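DUF7790 domain-containing protein (Leptospira interrogans serogroup Icterohaemorrhagiae serovar copenhageni, PDB 6ULO) is of unknown function; a predicted membrane protein whose DUF7790 domain probably has a Rossmann-like fold. Local coordinates at residues A[41-53]-A[148-160]. Residues are numbered along the deposited sequence; the frame is centred on the assembly and turned at random.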
loop_
_atom_site.group_PDB
_atom_site.type_symbol
_atom_site.label_atom_id
_atom_site.label_comp_id
_atom_site.label_asym_id
_atom_site.label_seq_id
_atom_site.Cartn_x
_atom_site.Cartn_y
_atom_site.Cartn_z
ATOM N N ASP A 41 0.232 14.882 -9.773
ATOM C CA ASP A 41 1.681 14.888 -9.572
ATOM C C ASP A 41 2.100 16.102 -8.741
ATOM O O ASP A 41 2.815 16.997 -9.186
ATOM C CB ASP A 41 2.399 14.824 -10.913
ATOM C CG ASP A 41 2.365 13.440 -11.499
ATOM O OD1 ASP A 41 2.939 12.545 -10.886
ATOM O OD2 ASP A 41 1.769 13.218 -12.556
ATOM N N VAL A 42 1.638 16.089 -7.490
ATOM C CA VAL A 42 1.934 17.114 -6.489
ATOM C C VAL A 42 2.239 16.395 -5.183
ATOM O O VAL A 42 1.889 15.227 -4.998
ATOM C CB VAL A 42 0.771 18.122 -6.285
ATOM C CG1 VAL A 42 0.541 18.958 -7.540
ATOM C CG2 VAL A 42 -0.524 17.377 -5.868
ATOM N N GLY A 43 2.927 17.097 -4.278
ATOM C CA GLY A 43 3.390 16.453 -3.057
ATOM C C GLY A 43 2.268 15.917 -2.184
ATOM O O GLY A 43 2.456 14.925 -1.471
ATOM N N ASP A 44 1.089 16.548 -2.247
ATOM C CA ASP A 44 -0.049 16.131 -1.425
ATOM C C ASP A 44 -0.376 14.654 -1.631
ATOM O O ASP A 44 -0.878 13.981 -0.730
ATOM C CB ASP A 44 -1.296 16.960 -1.809
ATOM C CG ASP A 44 -1.023 18.466 -1.969
ATOM O OD1 ASP A 44 -1.717 19.238 -1.266
ATOM O OD2 ASP A 44 -0.151 18.893 -2.780
ATOM N N THR A 45 -0.123 14.139 -2.826
ATOM C CA THR A 45 -0.534 12.792 -3.188
ATOM C C THR A 45 0.351 11.720 -2.584
ATOM O O THR A 45 -0.033 10.543 -2.593
ATOM C CB THR A 45 -0.519 12.686 -4.710
ATOM O OG1 THR A 45 -1.188 13.834 -5.245
ATOM C CG2 THR A 45 -1.192 11.411 -5.207
ATOM N N THR A 46 1.501 12.093 -2.022
ATOM C CA THR A 46 2.514 11.134 -1.592
ATOM C C THR A 46 2.348 10.697 -0.143
ATOM O O THR A 46 3.196 9.958 0.369
ATOM C CB THR A 46 3.930 11.707 -1.767
ATOM O OG1 THR A 46 4.122 12.828 -0.879
ATOM C CG2 THR A 46 4.172 12.136 -3.203
ATOM N N VAL A 47 1.278 11.121 0.534
ATOM C CA VAL A 47 1.026 10.709 1.905
ATOM C C VAL A 47 -0.403 10.244 2.056
ATOM O O VAL A 47 -1.308 10.714 1.358
ATOM C CB VAL A 47 1.314 11.806 2.951
ATOM C CG1 VAL A 47 2.786 12.116 3.007
ATOM C CG2 VAL A 47 0.466 13.046 2.688
ATOM N N SER A 48 -0.595 9.337 3.001
ATOM C CA SER A 48 -1.912 8.948 3.459
ATOM C C SER A 48 -2.483 9.991 4.425
ATOM O O SER A 48 -1.749 10.729 5.096
ATOM C CB SER A 48 -1.782 7.622 4.216
ATOM O OG SER A 48 -3.039 7.157 4.699
ATOM N N ASN A 49 -3.812 10.053 4.489
ATOM C CA ASN A 49 -4.519 10.842 5.494
ATOM C C ASN A 49 -5.409 9.960 6.358
ATOM O O ASN A 49 -6.357 10.461 6.969
ATOM C CB ASN A 49 -5.305 11.970 4.828
ATOM C CG ASN A 49 -6.336 11.442 3.821
ATOM O OD1 ASN A 49 -6.427 10.234 3.582
ATOM N ND2 ASN A 49 -7.119 12.339 3.238
ATOM N N GLU A 50 -5.104 8.662 6.451
ATOM C CA GLU A 50 -5.847 7.688 7.251
ATOM C C GLU A 50 -5.151 7.572 8.604
ATOM O O GLU A 50 -4.038 7.043 8.687
ATOM C CB GLU A 50 -5.878 6.347 6.505
ATOM C CG GLU A 50 -6.646 6.545 5.173
ATOM C CD GLU A 50 -6.514 5.395 4.147
ATOM O OE1 GLU A 50 -5.747 4.434 4.408
ATOM O OE2 GLU A 50 -7.203 5.444 3.076
ATOM N N ASP A 51 -5.806 8.034 9.672
ATOM C CA ASP A 51 -5.183 8.163 10.989
ATOM C C ASP A 51 -5.452 7.004 11.936
ATOM O O ASP A 51 -4.955 7.028 13.071
ATOM C CB ASP A 51 -5.639 9.444 11.691
ATOM C CG ASP A 51 -5.235 10.690 10.948
ATOM O OD1 ASP A 51 -4.170 10.678 10.298
ATOM O OD2 ASP A 51 -6.006 11.681 10.969
ATOM N N ARG A 52 -6.225 5.993 11.535
ATOM C CA ARG A 52 -6.555 4.897 12.422
ATOM C C ARG A 52 -6.240 3.561 11.781
ATOM O O ARG A 52 -6.950 2.579 11.984
ATOM C CB ARG A 52 -8.004 4.969 12.923
ATOM C CG ARG A 52 -8.281 6.194 13.831
ATOM C CD ARG A 52 -7.375 6.239 15.075
ATOM N NE ARG A 52 -7.221 4.958 15.756
ATOM C CZ ARG A 52 -8.113 4.407 16.589
ATOM N NH1 ARG A 52 -9.277 5.007 16.835
ATOM N NH2 ARG A 52 -7.844 3.234 17.171
ATOM N N LEU A 53 -5.103 3.475 11.076
ATOM C CA LEU A 53 -4.711 2.199 10.487
ATOM C C LEU A 53 -4.481 1.143 11.549
ATOM O O LEU A 53 -4.545 -0.047 11.240
ATOM C CB LEU A 53 -3.471 2.370 9.612
ATOM C CG LEU A 53 -3.715 3.243 8.384
ATOM C CD1 LEU A 53 -2.374 3.710 7.796
ATOM C CD2 LEU A 53 -4.543 2.478 7.340
ATOM N N GLN A 148 9.105 18.183 -3.704
ATOM C CA GLN A 148 7.649 18.310 -3.691
ATOM C C GLN A 148 7.048 17.538 -2.529
ATOM O O GLN A 148 6.091 17.999 -1.894
ATOM C CB GLN A 148 7.100 17.707 -4.974
ATOM C CG GLN A 148 7.338 18.487 -6.213
ATOM C CD GLN A 148 6.883 17.713 -7.418
ATOM O OE1 GLN A 148 7.467 16.686 -7.759
ATOM N NE2 GLN A 148 5.796 18.152 -8.024
ATOM N N ALA A 149 7.534 16.323 -2.287
ATOM C CA ALA A 149 6.885 15.402 -1.358
ATOM C C ALA A 149 7.308 15.646 0.084
ATOM O O ALA A 149 6.498 15.484 1.001
ATOM C CB ALA A 149 7.223 13.958 -1.730
ATOM N N SER A 150 8.557 16.027 0.306
ATOM C CA SER A 150 9.073 16.090 1.678
ATOM C C SER A 150 8.261 16.951 2.653
ATOM O O SER A 150 8.087 16.522 3.806
ATOM C CB SER A 150 10.586 16.397 1.702
ATOM O OG SER A 150 10.871 17.636 1.096
ATOM N N PRO A 151 7.719 18.110 2.288
ATOM C CA PRO A 151 6.938 18.832 3.305
ATOM C C PRO A 151 5.745 18.022 3.798
ATOM O O PRO A 151 5.410 18.057 4.988
ATOM C CB PRO A 151 6.548 20.139 2.604
ATOM C CG PRO A 151 7.573 20.279 1.483
ATOM C CD PRO A 151 7.821 18.880 1.027
ATOM N N PHE A 152 5.091 17.271 2.909
ATOM C CA PHE A 152 3.963 16.445 3.311
ATOM C C PHE A 152 4.414 15.213 4.073
ATOM O O PHE A 152 3.793 14.842 5.072
ATOM C CB PHE A 152 3.176 16.050 2.065
ATOM C CG PHE A 152 2.606 17.231 1.347
ATOM C CD1 PHE A 152 1.379 17.773 1.743
ATOM C CD2 PHE A 152 3.317 17.845 0.321
ATOM C CE1 PHE A 152 0.863 18.878 1.089
ATOM C CE2 PHE A 152 2.815 18.949 -0.328
ATOM C CZ PHE A 152 1.584 19.480 0.073
ATOM N N ILE A 153 5.500 14.578 3.625
ATOM C CA ILE A 153 6.006 13.380 4.282
ATOM C C ILE A 153 6.471 13.707 5.701
ATOM O O ILE A 153 6.255 12.926 6.634
ATOM C CB ILE A 153 7.112 12.751 3.416
ATOM C CG1 ILE A 153 6.451 12.029 2.214
ATOM C CG2 ILE A 153 7.970 11.776 4.205
ATOM C CD1 ILE A 153 7.410 11.540 1.160
ATOM N N ARG A 154 7.116 14.873 5.889
ATOM C CA ARG A 154 7.557 15.262 7.226
ATOM C C ARG A 154 6.379 15.434 8.165
ATOM O O ARG A 154 6.404 14.960 9.313
ATOM C CB ARG A 154 8.344 16.566 7.132
ATOM C CG ARG A 154 9.704 16.331 6.469
ATOM C CD ARG A 154 10.296 17.653 5.986
ATOM N NE ARG A 154 11.475 17.384 5.156
ATOM C CZ ARG A 154 12.197 18.325 4.564
ATOM N NH1 ARG A 154 11.856 19.595 4.702
ATOM N NH2 ARG A 154 13.255 17.994 3.824
ATOM N N LYS A 155 5.333 16.113 7.696
ATOM C CA LYS A 155 4.155 16.311 8.531
ATOM C C LYS A 155 3.533 14.968 8.889
ATOM O O LYS A 155 3.141 14.746 10.044
ATOM C CB LYS A 155 3.179 17.233 7.803
ATOM C CG LYS A 155 1.846 17.427 8.459
ATOM C CD LYS A 155 1.058 18.457 7.668
ATOM C CE LYS A 155 -0.326 18.675 8.225
ATOM N NZ LYS A 155 -1.134 19.604 7.374
ATOM N N ARG A 156 3.433 14.064 7.912
ATOM C CA ARG A 156 2.856 12.760 8.172
ATOM C C ARG A 156 3.711 11.926 9.118
ATOM O O ARG A 156 3.170 11.217 9.978
ATOM C CB ARG A 156 2.626 12.058 6.840
ATOM C CG ARG A 156 2.122 10.648 6.975
ATOM C CD ARG A 156 0.682 10.630 7.469
ATOM N NE ARG A 156 0.172 9.274 7.501
ATOM C CZ ARG A 156 -1.023 8.927 7.981
ATOM N NH1 ARG A 156 -1.851 9.853 8.487
ATOM N NH2 ARG A 156 -1.356 7.634 8.007
ATOM N N HIS A 157 5.043 12.014 9.016
ATOM C CA HIS A 157 5.881 11.309 9.978
ATOM C C HIS A 157 5.621 11.800 11.402
ATOM O O HIS A 157 5.548 10.997 12.335
ATOM C CB HIS A 157 7.359 11.492 9.625
ATOM C CG HIS A 157 7.799 10.664 8.459
ATOM N ND1 HIS A 157 8.964 10.905 7.750
ATOM C CD2 HIS A 157 7.218 9.587 7.875
ATOM C CE1 HIS A 157 9.069 10.000 6.779
ATOM N NE2 HIS A 157 8.029 9.191 6.839
ATOM N N LYS A 158 5.477 13.115 11.592
ATOM C CA LYS A 158 5.246 13.641 12.938
ATOM C C LYS A 158 3.884 13.220 13.467
ATOM O O LYS A 158 3.747 12.909 14.651
ATOM C CB LYS A 158 5.396 15.156 12.941
ATOM C CG LYS A 158 6.793 15.572 12.520
ATOM C CD LYS A 158 6.909 17.070 12.283
ATOM C CE LYS A 158 8.261 17.399 11.633
ATOM N NZ LYS A 158 9.402 16.949 12.473
ATOM N N THR A 159 2.873 13.183 12.590
ATOM C CA THR A 159 1.559 12.680 12.961
ATOM C C THR A 159 1.623 11.201 13.322
ATOM O O THR A 159 1.006 10.778 14.305
ATOM C CB THR A 159 0.599 12.925 11.805
ATOM O OG1 THR A 159 0.375 14.335 11.732
ATOM C CG2 THR A 159 -0.714 12.183 12.016
ATOM N N ASN A 160 2.343 10.387 12.520
ATOM C CA ASN A 160 2.430 8.967 12.827
ATOM C C ASN A 160 3.058 8.720 14.184
ATOM O O ASN A 160 2.649 7.799 14.891
ATOM C CB ASN A 160 3.208 8.206 11.740
ATOM C CG ASN A 160 2.397 8.001 10.486
ATOM O OD1 ASN A 160 1.198 8.206 10.464
ATOM N ND2 ASN A 160 3.066 7.614 9.425
#
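The Arg156 guanidinium has Ser48 O over one face and Asn160 OD1, from the next turn of its own helix, over the opposite one, both toward the rim; Ser48 O is 3.4 Å from Arg156 NE at an angle too poor for a hydrogen bond. At its edge, Glu50 O and Asp51 OD1 lie in the plane. Arg156 NH2 gives Glu50 O a nearly straight hydrogen bond of 2.8 Å, although it reaches that oxygen from above the carbonyl plane. Arg156 NH1 makes a weak, bent bond to Asp51 OD1 at 3.1 Å, part of a salt bridge with carboxylate and guanidinium 27° apart. Ser271 OG is a second partner of OD1; rotation of the guanidinium is restricted mainly by the Glu50 bond. With CG anti to the backbone N (chi1 176°) and a bend at chi2, the arginine leans across the loop. An ST turn, Glu50 N to Ser48 OG, shapes the backbone here. At the other end, the Gly43-Asp44 peptide lies over one face of the Phe152 ring: Asp44 CA stands 3.8 Å from the ring centroid, almost on its normal, in a CH-pi contact. The Asp44 carboxylate, turned 40° from the ring plane, lies against the CZ and CE1 side, Asp44 OD2 3.4 Å from Phe152 CZ. Gln148 O meets the ring edge in plane and receives a CA-H...O contact from Gly43 CA. The loop leading to helix 57-60 runs in the same direction as helix 139-166, Gly43 by Ala149 and Val47 by Ile153, in a domain consistent with a Rossmann-like alpha/beta fold; helix 94-109 touches Thr46 and Gln148. Thr46 OG1 sits over Ala149 CB at 3.4 Å and donates to Gly43 O. Between the ends, Val47 CG1 packs on Ile153 CG1 at 3.8 Å and touches Arg156 CB.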